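Local coordinates for protein 6-phosphogluconate dehydrogenase (Pseudomonas syringae, PDB 5U5G) that probably catalyses an NADP-linked oxidation-reduction of (2-oxopropyl)phosphonic acid, a late step of fosfomycin biosynthesis in pseudomonads, at residues Ala58-Phe63 with Val89-Val94; Val93-Thr98 with Ala116-Cys121; Ile99-Ala104 with Arg247-Gln252. All coordinates share one frame; numbering follows the deposited sequence.

Contact 1: Ala58-Phe63 with Val89-Val94; sequences AARVLF and VGDIVV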
loop_
_atom_site.group_PDB
_atom_site.type_symbol
_atom_site.label_atom_id
_atom_site.label_comp_id
_atom_site.label_asym_id
_atom_site.label_seq_id
_atom_site.Cartn_x
_atom_site.Cartn_y
_atom_site.Cartn_z
ATOM N N ALA A 58 24.217 -11.386 -33.141
ATOM C CA ALA A 58 24.271 -9.931 -33.144
ATOM C C ALA A 58 24.597 -9.348 -31.776
ATOM O O ALA A 58 25.177 -8.258 -31.696
ATOM C CB ALA A 58 22.932 -9.362 -33.625
ATOM N N ALA A 59 24.209 -10.013 -30.695
ATOM C CA ALA A 59 24.186 -9.348 -29.400
ATOM C C ALA A 59 24.918 -10.176 -28.359
ATOM O O ALA A 59 24.710 -11.391 -28.258
ATOM C CB ALA A 59 22.742 -9.069 -28.964
ATOM N N ARG A 60 25.792 -9.516 -27.602
ATOM C CA ARG A 60 26.535 -10.151 -26.527
ATOM C C ARG A 60 25.869 -9.959 -25.169
ATOM O O ARG A 60 26.282 -10.605 -24.198
ATOM C CB ARG A 60 27.976 -9.608 -26.489
ATOM C CG ARG A 60 28.669 -9.592 -27.867
ATOM C CD ARG A 60 29.465 -10.872 -28.184
ATOM N NE ARG A 60 28.705 -12.115 -28.034
ATOM C CZ ARG A 60 27.849 -12.593 -28.934
ATOM N NH1 ARG A 60 27.636 -11.936 -30.072
ATOM N NH2 ARG A 60 27.218 -13.741 -28.696
ATOM N N VAL A 61 24.877 -9.068 -25.079
ATOM C CA VAL A 61 24.010 -8.926 -23.913
ATOM C C VAL A 61 22.572 -9.082 -24.384
ATOM O O VAL A 61 22.167 -8.444 -25.366
ATOM C CB VAL A 61 24.184 -7.572 -23.204
ATOM C CG1 VAL A 61 23.285 -7.519 -21.963
ATOM C CG2 VAL A 61 25.634 -7.339 -22.816
ATOM N N LEU A 62 21.811 -9.945 -23.701
ATOM C CA LEU A 62 20.411 -10.204 -24.031
ATOM C C LEU A 62 19.536 -10.034 -22.796
ATOM O O LEU A 62 19.949 -10.371 -21.678
ATOM C CB LEU A 62 20.183 -11.626 -24.572
ATOM C CG LEU A 62 21.129 -12.272 -25.576
ATOM C CD1 LEU A 62 20.620 -13.643 -25.907
ATOM C CD2 LEU A 62 21.217 -11.438 -26.827
ATOM N N PHE A 63 18.326 -9.521 -23.004
ATOM C CA PHE A 63 17.290 -9.519 -21.981
ATOM C C PHE A 63 16.264 -10.604 -22.288
ATOM O O PHE A 63 15.982 -10.904 -23.454
ATOM C CB PHE A 63 16.575 -8.165 -21.897
ATOM C CG PHE A 63 17.456 -7.023 -21.459
ATOM C CD1 PHE A 63 17.624 -6.735 -20.108
ATOM C CD2 PHE A 63 18.084 -6.215 -22.401
ATOM C CE1 PHE A 63 18.425 -5.677 -19.697
ATOM C CE2 PHE A 63 18.897 -5.159 -22.003
ATOM C CZ PHE A 63 19.066 -4.890 -20.643
ATOM N N VAL A 89 31.586 -17.322 -24.466
ATOM C CA VAL A 89 32.271 -16.910 -23.251
ATOM C C VAL A 89 32.209 -15.396 -23.137
ATOM O O VAL A 89 32.510 -14.682 -24.096
ATOM C CB VAL A 89 33.722 -17.422 -23.266
ATOM C CG1 VAL A 89 34.475 -16.916 -22.048
ATOM C CG2 VAL A 89 33.744 -18.942 -23.342
ATOM N N GLY A 90 31.814 -14.897 -21.962
ATOM C CA GLY A 90 31.705 -13.473 -21.734
ATOM C C GLY A 90 30.346 -12.866 -22.027
ATOM O O GLY A 90 30.150 -11.667 -21.764
ATOM N N ASP A 91 29.405 -13.640 -22.568
ATOM C CA ASP A 91 28.051 -13.144 -22.783
ATOM C C ASP A 91 27.327 -12.963 -21.450
ATOM O O ASP A 91 27.646 -13.607 -20.446
ATOM C CB ASP A 91 27.251 -14.101 -23.677
ATOM C CG ASP A 91 27.655 -14.011 -25.150
ATOM O OD1 ASP A 91 28.526 -13.177 -25.489
ATOM O OD2 ASP A 91 27.080 -14.755 -25.973
ATOM N N ILE A 92 26.341 -12.068 -21.451
ATOM C CA ILE A 92 25.514 -11.799 -20.279
ATOM C C ILE A 92 24.046 -11.868 -20.691
ATOM O O ILE A 92 23.654 -11.269 -21.700
ATOM C CB ILE A 92 25.838 -10.426 -19.656
ATOM C CG1 ILE A 92 27.311 -10.360 -19.241
ATOM C CG2 ILE A 92 24.920 -10.143 -18.459
ATOM C CD1 ILE A 92 27.802 -8.956 -18.902
ATOM N N VAL A 93 23.238 -12.612 -19.930
ATOM C CA VAL A 93 21.786 -12.605 -20.088
ATOM C C VAL A 93 21.165 -11.998 -18.833
ATOM O O VAL A 93 21.458 -12.426 -17.708
ATOM C CB VAL A 93 21.228 -14.013 -20.370
ATOM C CG1 VAL A 93 19.718 -14.027 -20.228
ATOM C CG2 VAL A 93 21.624 -14.471 -21.776
ATOM N N VAL A 94 20.329 -10.990 -19.030
ATOM C CA VAL A 94 19.628 -10.307 -17.948
ATOM C C VAL A 94 18.182 -10.790 -17.995
ATOM O O VAL A 94 17.424 -10.415 -18.891
ATOM C CB VAL A 94 19.732 -8.785 -18.088
ATOM C CG1 VAL A 94 18.924 -8.063 -17.003
ATOM C CG2 VAL A 94 21.201 -8.363 -18.075
HETATM O O HOH W 1 24.502 -13.545 -26.561
HETATM O O HOH W 2 28.635 -9.369 -22.612
#
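Arg60 and Asp91 meet side-on just ahead of two paired strands, in a salt bridge of two hydrogen bonds. Arg60 NE reaches Asp91 OD1 at 2.8 Å and Arg60 NH2 reaches Asp91 OD2 at 2.9 Å, each oxygen met on its syn side, with the guanidinium and carboxylate planes turned 36° apart. Bends at chi2 (-91°) and chi3 fold the arginine back so that NE and NH2 both face the acid. Both groups have further partners: Arg60 NE also forms a salt bridge with Glu88 OE2, Thr56 O accepts from Arg60 NH2, and Asp91 OD2 is hydrogen-bonded to Glu88 N. One water joins Ala59 O to Asp91 OD2, and another joins Arg60 O to Gly90 O.

Backbone bonds then take over. Ile92 N donates to Arg60 O, Leu62 N to Ile92 O (3.0 Å) and Val94 N to Leu62 O (2.7 Å), pairing Val61 with Ile92, Leu62 with Val93 and Phe63 with Val94.

Apolar packing follows this register. On the face of Val61 and Phe63, the ring of Phe63 lies alongside Val94, its CD1 3.6 Å from Val94 CB; on the other, Leu62 CB approaches Val93 CG2. Strands 61-64 and 92-95 are thus parallel neighbours in the core sheet of a Rossmann-type dinucleotide-binding domain.

Contact 2: Val93-Thr98 with Ala116-Cys121; sequences VVDLST and ADYIEC. With NAP (NADP nicotinamide-adenine-dinucleotide phosphate), chain E.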
loop_
_atom_site.group_PDB
_atom_site.type_symbol
_atom_site.label_atom_id
_atom_site.label_comp_id
_atom_site.label_asym_id
_atom_site.label_seq_id
_atom_site.Cartn_x
_atom_site.Cartn_y
_atom_site.Cartn_z
ATOM N N VAL A 93 23.238 -12.612 -19.930
ATOM C CA VAL A 93 21.786 -12.605 -20.088
ATOM C C VAL A 93 21.165 -11.998 -18.833
ATOM O O VAL A 93 21.458 -12.426 -17.708
ATOM C CB VAL A 93 21.228 -14.013 -20.370
ATOM C CG1 VAL A 93 19.718 -14.027 -20.228
ATOM C CG2 VAL A 93 21.624 -14.471 -21.776
ATOM N N VAL A 94 20.329 -10.990 -19.030
ATOM C CA VAL A 94 19.628 -10.307 -17.948
ATOM C C VAL A 94 18.182 -10.790 -17.995
ATOM O O VAL A 94 17.424 -10.415 -18.891
ATOM C CB VAL A 94 19.732 -8.785 -18.088
ATOM C CG1 VAL A 94 18.924 -8.063 -17.003
ATOM C CG2 VAL A 94 21.201 -8.363 -18.075
ATOM N N ASP A 95 17.799 -11.655 -17.055
ATOM C CA ASP A 95 16.474 -12.276 -17.085
ATOM C C ASP A 95 15.548 -11.436 -16.211
ATOM O O ASP A 95 15.699 -11.399 -14.986
ATOM C CB ASP A 95 16.532 -13.733 -16.624
ATOM C CG ASP A 95 15.246 -14.521 -16.944
ATOM O OD1 ASP A 95 14.162 -13.907 -17.032
ATOM O OD2 ASP A 95 15.324 -15.768 -17.094
ATOM N N LEU A 96 14.593 -10.763 -16.848
ATOM C CA LEU A 96 13.654 -9.885 -16.173
ATOM C C LEU A 96 12.381 -10.595 -15.753
ATOM O O LEU A 96 11.456 -9.935 -15.261
ATOM C CB LEU A 96 13.295 -8.709 -17.075
ATOM C CG LEU A 96 14.463 -7.955 -17.697
ATOM C CD1 LEU A 96 13.963 -7.224 -18.927
ATOM C CD2 LEU A 96 15.056 -6.981 -16.685
ATOM N N SER A 97 12.311 -11.911 -15.932
ATOM C CA SER A 97 11.113 -12.671 -15.604
ATOM C C SER A 97 11.038 -12.928 -14.105
ATOM O O SER A 97 12.038 -12.881 -13.383
ATOM C CB SER A 97 11.095 -14.009 -16.355
ATOM O OG SER A 97 11.472 -13.827 -17.718
ATOM N N THR A 98 9.834 -13.224 -13.639
ATOM C CA THR A 98 9.649 -13.722 -12.287
ATOM C C THR A 98 9.546 -15.237 -12.369
ATOM O O THR A 98 8.614 -15.768 -12.978
ATOM C CB THR A 98 8.420 -13.107 -11.621
ATOM O OG1 THR A 98 8.543 -11.678 -11.655
ATOM C CG2 THR A 98 8.347 -13.563 -10.173
ATOM N N ALA A 116 29.782 -17.884 -19.127
ATOM C CA ALA A 116 28.891 -16.749 -19.322
ATOM C C ALA A 116 28.299 -16.337 -17.977
ATOM O O ALA A 116 28.581 -16.945 -16.943
ATOM C CB ALA A 116 27.798 -17.091 -20.342
ATOM N N ASP A 117 27.477 -15.285 -17.989
ATOM C CA ASP A 117 26.881 -14.758 -16.766
ATOM C C ASP A 117 25.370 -14.638 -16.886
ATOM O O ASP A 117 24.864 -13.962 -17.788
ATOM C CB ASP A 117 27.449 -13.389 -16.403
ATOM C CG ASP A 117 28.677 -13.493 -15.524
ATOM O OD1 ASP A 117 28.516 -13.651 -14.288
ATOM O OD2 ASP A 117 29.790 -13.422 -16.078
ATOM N N TYR A 118 24.662 -15.276 -15.960
ATOM C CA TYR A 118 23.243 -15.025 -15.742
ATOM C C TYR A 118 23.099 -13.867 -14.760
ATOM O O TYR A 118 23.724 -13.875 -13.694
ATOM C CB TYR A 118 22.570 -16.289 -15.197
ATOM C CG TYR A 118 21.051 -16.247 -15.087
ATOM C CD1 TYR A 118 20.250 -16.292 -16.227
ATOM C CD2 TYR A 118 20.422 -16.218 -13.840
ATOM C CE1 TYR A 118 18.862 -16.282 -16.133
ATOM C CE2 TYR A 118 19.036 -16.202 -13.730
ATOM C CZ TYR A 118 18.263 -16.232 -14.883
ATOM O OH TYR A 118 16.890 -16.218 -14.780
ATOM N N ILE A 119 22.312 -12.857 -15.130
ATOM C CA ILE A 119 21.913 -11.792 -14.211
ATOM C C ILE A 119 20.422 -11.955 -13.946
ATOM O O ILE A 119 19.594 -11.835 -14.860
ATOM C CB ILE A 119 22.239 -10.397 -14.755
ATOM C CG1 ILE A 119 23.760 -10.198 -14.875
ATOM C CG2 ILE A 119 21.649 -9.316 -13.850
ATOM C CD1 ILE A 119 24.516 -10.283 -13.549
ATOM N N GLU A 120 20.093 -12.263 -12.697
ATOM C CA GLU A 120 18.728 -12.479 -12.233
ATOM C C GLU A 120 18.151 -11.116 -11.851
ATOM O O GLU A 120 18.576 -10.519 -10.863
ATOM C CB GLU A 120 18.774 -13.462 -11.061
ATOM C CG GLU A 120 17.543 -13.629 -10.197
ATOM C CD GLU A 120 17.846 -14.450 -8.930
ATOM O OE1 GLU A 120 18.879 -15.161 -8.888
ATOM O OE2 GLU A 120 17.062 -14.369 -7.967
ATOM N N CYS A 121 17.208 -10.597 -12.650
ATOM C CA CYS A 121 16.796 -9.190 -12.546
ATOM C C CYS A 121 15.275 -9.029 -12.623
ATOM O O CYS A 121 14.749 -8.379 -13.537
ATOM C CB CYS A 121 17.488 -8.368 -13.639
ATOM S SG CYS A 121 17.384 -6.565 -13.448
HETATM P PA NAP E . 2.644 -11.769 -21.140
HETATM O O1A NAP E . 1.691 -12.881 -20.900
HETATM O O2A NAP E . 2.153 -10.402 -21.551
HETATM O O5B NAP E . 3.798 -12.246 -22.235
HETATM C C5B NAP E . 4.303 -13.485 -21.800
HETATM C C4B NAP E . 5.581 -13.751 -22.623
HETATM O O4B NAP E . 6.104 -15.053 -22.363
HETATM C C3B NAP E . 5.254 -13.618 -24.154
HETATM O O3B NAP E . 6.375 -13.119 -24.816
HETATM C C2B NAP E . 5.085 -15.102 -24.535
HETATM O O2B NAP E . 5.379 -15.404 -25.810
HETATM C C1B NAP E . 6.222 -15.703 -23.616
HETATM N N9A NAP E . 5.992 -17.127 -23.467
HETATM C C8A NAP E . 5.105 -17.802 -22.603
HETATM N N7A NAP E . 5.133 -19.153 -22.764
HETATM C C5A NAP E . 6.075 -19.343 -23.785
HETATM C C6A NAP E . 6.560 -20.499 -24.422
HETATM N N6A NAP E . 6.110 -21.745 -24.060
HETATM N N1A NAP E . 7.485 -20.425 -25.413
HETATM C C2A NAP E . 7.906 -19.164 -25.740
HETATM N N3A NAP E . 7.547 -17.979 -25.227
HETATM C C4A NAP E . 6.613 -18.095 -24.233
HETATM O O3 NAP E . 3.335 -11.727 -19.651
HETATM P PN NAP E . 3.893 -10.293 -19.209
HETATM O O1N NAP E . 4.752 -9.655 -20.228
HETATM O O2N NAP E . 2.933 -9.523 -18.330
HETATM O O5D NAP E . 5.045 -10.758 -17.983
HETATM C C5D NAP E . 6.206 -11.210 -18.520
HETATM C C4D NAP E . 7.177 -11.381 -17.366
HETATM O O4D NAP E . 7.354 -10.114 -16.680
HETATM C C3D NAP E . 6.559 -12.387 -16.307
HETATM O O3D NAP E . 7.595 -13.159 -15.770
HETATM C C2D NAP E . 5.970 -11.464 -15.262
HETATM O O2D NAP E . 5.961 -12.016 -13.971
HETATM C C1D NAP E . 7.014 -10.300 -15.312
HETATM N N1N NAP E . 6.444 -9.057 -14.833
HETATM C C2N NAP E . 5.271 -8.498 -15.406
HETATM C C3N NAP E . 4.831 -7.271 -14.956
HETATM C C7N NAP E . 3.642 -6.648 -15.545
HETATM O O7N NAP E . 3.238 -5.535 -15.206
HETATM N N7N NAP E . 2.963 -7.294 -16.563
HETATM C C4N NAP E . 5.575 -6.494 -13.903
HETATM C C5N NAP E . 6.756 -7.179 -13.374
HETATM C C6N NAP E . 7.130 -8.380 -13.813
HETATM P P2B NAP E . 3.990 -15.170 -27.007
HETATM O O1X NAP E . 4.018 -13.676 -27.090
HETATM O O2X NAP E . 4.488 -15.940 -28.233
HETATM O O3X NAP E . 2.871 -15.799 -26.213
HETATM O O HOH W 3 15.811 -14.004 -13.307
#
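Four backbone hydrogen bonds tie Val93-Asp95 to Asp117-Cys121 in parallel register. Val93 N donates to Asp117 O, Ile119 N to Val93 O (2.7 Å), Asp95 N to Ile119 O and Cys121 N to Asp95 O.

The polar side chains gather at Asp95. With CG anti to the backbone N (chi1 -167°), the Asp95 carboxylate is set beside the Tyr118 hydroxyl. Tyr118 OH donates to Asp95 OD2 at 2.8 Å, coming from above a carboxylate turned 81° to the ring, while Tyr76 OH bonds the same oxygen. Asp95 OD1 accepts from Ser97 OG (2.8 Å) and from Ser97 N (2.9 Å), the latter closing an Asx turn. The buried acid therefore holds the chain where it leaves the strand, and a water spans Asp95 O and Tyr118 OH. Just beyond the turn, Thr98 N donates to hydroxyl O3D of the nicotinamide ribose of NADP at 3.1 Å.

Apolar contacts complete the pairing: Val94 CG1 meets Cys121 CB at 3.7 Å, and Leu96 CD2 approaches Cys121 SG.

Helix 101-113 links the two strands in a beta-alpha-beta unit and packs through Leu107 and Phe111 on Tyr118 and Val93, whereas helix 143-156 covers Val94, Ile119 and Cys121; strand 61-64 flanks strand 92-95.

Contact 3: Ile99-Ala104 with Arg247-Gln252; sequences IAPETA and RRRLPQ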
loop_
_atom_site.group_PDB
_atom_site.type_symbol
_atom_site.label_atom_id
_atom_site.label_comp_id
_atom_site.label_asym_id
_atom_site.label_seq_id
_atom_site.Cartn_x
_atom_site.Cartn_y
_atom_site.Cartn_z
ATOM N N ILE A 99 10.531 -15.926 -11.786
ATOM C CA ILE A 99 10.648 -17.377 -11.872
ATOM C C ILE A 99 11.028 -17.899 -10.494
ATOM O O ILE A 99 11.444 -17.140 -9.615
ATOM C CB ILE A 99 11.708 -17.827 -12.907
ATOM C CG1 ILE A 99 13.086 -17.301 -12.502
ATOM C CG2 ILE A 99 11.359 -17.368 -14.325
ATOM C CD1 ILE A 99 14.208 -17.843 -13.388
ATOM N N ALA A 100 10.886 -19.214 -10.323
ATOM C CA ALA A 100 11.214 -19.859 -9.057
ATOM C C ALA A 100 12.684 -19.634 -8.703
ATOM O O ALA A 100 13.551 -19.678 -9.586
ATOM C CB ALA A 100 10.917 -21.355 -9.142
ATOM N N PRO A 101 12.994 -19.352 -7.434
ATOM C CA PRO A 101 14.398 -19.112 -7.048
ATOM C C PRO A 101 15.325 -20.273 -7.378
ATOM O O PRO A 101 16.457 -20.039 -7.814
ATOM C CB PRO A 101 14.302 -18.860 -5.527
ATOM C CG PRO A 101 12.891 -18.303 -5.336
ATOM C CD PRO A 101 12.053 -19.087 -6.329
ATOM N N GLU A 102 14.872 -21.519 -7.214
ATOM C CA GLU A 102 15.719 -22.658 -7.565
ATOM C C GLU A 102 15.975 -22.738 -9.076
ATOM O O GLU A 102 17.071 -23.137 -9.491
ATOM C CB GLU A 102 15.109 -23.972 -7.032
ATOM C CG GLU A 102 13.731 -24.355 -7.604
ATOM C CD GLU A 102 12.542 -23.818 -6.776
ATOM O OE1 GLU A 102 12.745 -22.900 -5.930
ATOM O OE2 GLU A 102 11.405 -24.329 -6.975
ATOM N N THR A 103 15.003 -22.351 -9.911
ATOM C CA THR A 103 15.276 -22.253 -11.348
ATOM C C THR A 103 16.366 -21.218 -11.618
ATOM O O THR A 103 17.304 -21.468 -12.392
ATOM C CB THR A 103 14.007 -21.891 -12.127
ATOM O OG1 THR A 103 12.944 -22.776 -11.758
ATOM C CG2 THR A 103 14.244 -21.984 -13.658
ATOM N N ALA A 104 16.255 -20.044 -10.986
ATOM C CA ALA A 104 17.277 -19.014 -11.155
ATOM C C ALA A 104 18.641 -19.505 -10.678
ATOM O O ALA A 104 19.660 -19.262 -11.333
ATOM C CB ALA A 104 16.879 -17.751 -10.401
ATOM N N ARG A 247 2.990 -19.817 -3.018
ATOM C CA ARG A 247 2.353 -20.952 -2.360
ATOM C C ARG A 247 3.345 -22.082 -2.130
ATOM O O ARG A 247 3.337 -22.719 -1.072
ATOM C CB ARG A 247 1.172 -21.467 -3.181
ATOM C CG ARG A 247 0.343 -22.511 -2.439
ATOM C CD ARG A 247 -0.619 -23.260 -3.358
ATOM N NE ARG A 247 0.082 -24.095 -4.328
ATOM C CZ ARG A 247 0.624 -25.279 -4.043
ATOM N NH1 ARG A 247 0.547 -25.767 -2.808
ATOM N NH2 ARG A 247 1.246 -25.975 -4.987
ATOM N N ARG A 248 4.204 -22.346 -3.117
ATOM C CA ARG A 248 5.158 -23.432 -2.987
ATOM C C ARG A 248 6.224 -23.148 -1.937
ATOM O O ARG A 248 6.961 -24.063 -1.563
ATOM C CB ARG A 248 5.811 -23.694 -4.332
ATOM C CG ARG A 248 4.856 -24.056 -5.446
ATOM C CD ARG A 248 5.673 -24.449 -6.657
ATOM N NE ARG A 248 6.700 -25.424 -6.306
ATOM C CZ ARG A 248 7.992 -25.124 -6.226
ATOM N NH1 ARG A 248 8.355 -23.869 -6.436
ATOM N NH2 ARG A 248 8.925 -26.016 -5.891
ATOM N N ARG A 249 6.325 -21.910 -1.453
ATOM C CA ARG A 249 7.301 -21.568 -0.432
ATOM C C ARG A 249 6.674 -21.411 0.949
ATOM O O ARG A 249 7.378 -21.056 1.900
ATOM C CB ARG A 249 8.058 -20.304 -0.843
ATOM C CG ARG A 249 8.684 -20.443 -2.220
ATOM C CD ARG A 249 9.579 -19.269 -2.592
ATOM N NE ARG A 249 10.590 -19.014 -1.569
ATOM C CZ ARG A 249 11.749 -19.657 -1.477
ATOM N NH1 ARG A 249 12.062 -20.600 -2.351
ATOM N NH2 ARG A 249 12.601 -19.346 -0.503
ATOM N N LEU A 250 5.379 -21.691 1.081
ATOM C CA LEU A 250 4.715 -21.607 2.382
ATOM C C LEU A 250 5.191 -22.727 3.301
ATOM O O LEU A 250 5.212 -23.896 2.892
ATOM C CB LEU A 250 3.203 -21.697 2.218
ATOM C CG LEU A 250 2.461 -20.422 1.832
ATOM C CD1 LEU A 250 1.015 -20.756 1.540
ATOM C CD2 LEU A 250 2.556 -19.380 2.950
ATOM N N PRO A 251 5.556 -22.424 4.541
ATOM C CA PRO A 251 5.990 -23.479 5.459
ATOM C C PRO A 251 4.815 -24.316 5.940
ATOM O O PRO A 251 3.659 -23.891 5.924
ATOM C CB PRO A 251 6.629 -22.701 6.613
ATOM C CG PRO A 251 5.918 -21.380 6.606
ATOM C CD PRO A 251 5.609 -21.085 5.153
ATOM N N GLN A 252 5.130 -25.534 6.365
ATOM C CA GLN A 252 4.123 -26.441 6.891
ATOM C C GLN A 252 3.843 -26.213 8.369
ATOM O O GLN A 252 2.945 -26.859 8.919
ATOM C CB GLN A 252 4.556 -27.894 6.674
ATOM C CG GLN A 252 5.307 -28.132 5.372
ATOM C CD GLN A 252 4.392 -28.162 4.162
ATOM O OE1 GLN A 252 3.174 -28.320 4.289
ATOM N NE2 GLN A 252 4.978 -28.015 2.976
HETATM O O HOH W 4 10.805 -21.917 -4.363
#
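A surface salt bridge, Glu102 with Arg248, joins the first turn of helix 101-113 to the loop that follows helix 236-247. It is one of two polar links between Ile99-Ala104 and Arg247-Gln252, which approach through side chains, with just 163 Å² buried in all. Arg248 grips the acid end-on, NH1 and NH2 both donating to the single oxygen Glu102 OE2, at 3.1 and 3.2 Å. The two bonds are both bent well away from straight, and the carboxylate and guanidinium planes are turned 59° apart. Glu102 CG sits between the backbone N and the carbonyl carbon (chi1 62°), and a further bend at chi2 carries the carboxylate across to the loop.

The other oxygen, Glu102 OE1, is linked through water to the second arginine. That water donates to Glu102 OE1 at 2.7 Å and accepts from Arg249 NH1, also at 2.7 Å, at the edge of the guanidinium. One face of the same guanidinium is met by Pro101, whose CG lies 3.9 Å from Arg249 NH1.

Arg249 NH2 extends the connection by bonding to Gln197 OE1 of the second subunit. Pro101 also rests on Gln170, Arg171 and Ile174 of the long helix 168-196. At the end of the type I turn Arg247-Leu250, Leu250 packs on helix 257-273 and on Gln193 of the second subunit.

Contacts 1 and 2 are buried and continuous: they share Val93 and Val94, use opposite edges of strand 92-95, and so place 61-64, 92-95 and 117-124 side by side in one sheet. Backbone bonding dominates both, but charge pairing marks the entry to the strands in contact 1, whereas a buried aspartate organises the turn toward the cofactor in contact 2. Contact 3 belongs to the surface, with no strand pairing and with exposed charges and a water in place of a hydrophobic core. Its first segment nevertheless runs into the helix that connects the strands of contact 2, and the two contacts touch where Ile99 CD1 packs against Tyr118 OH.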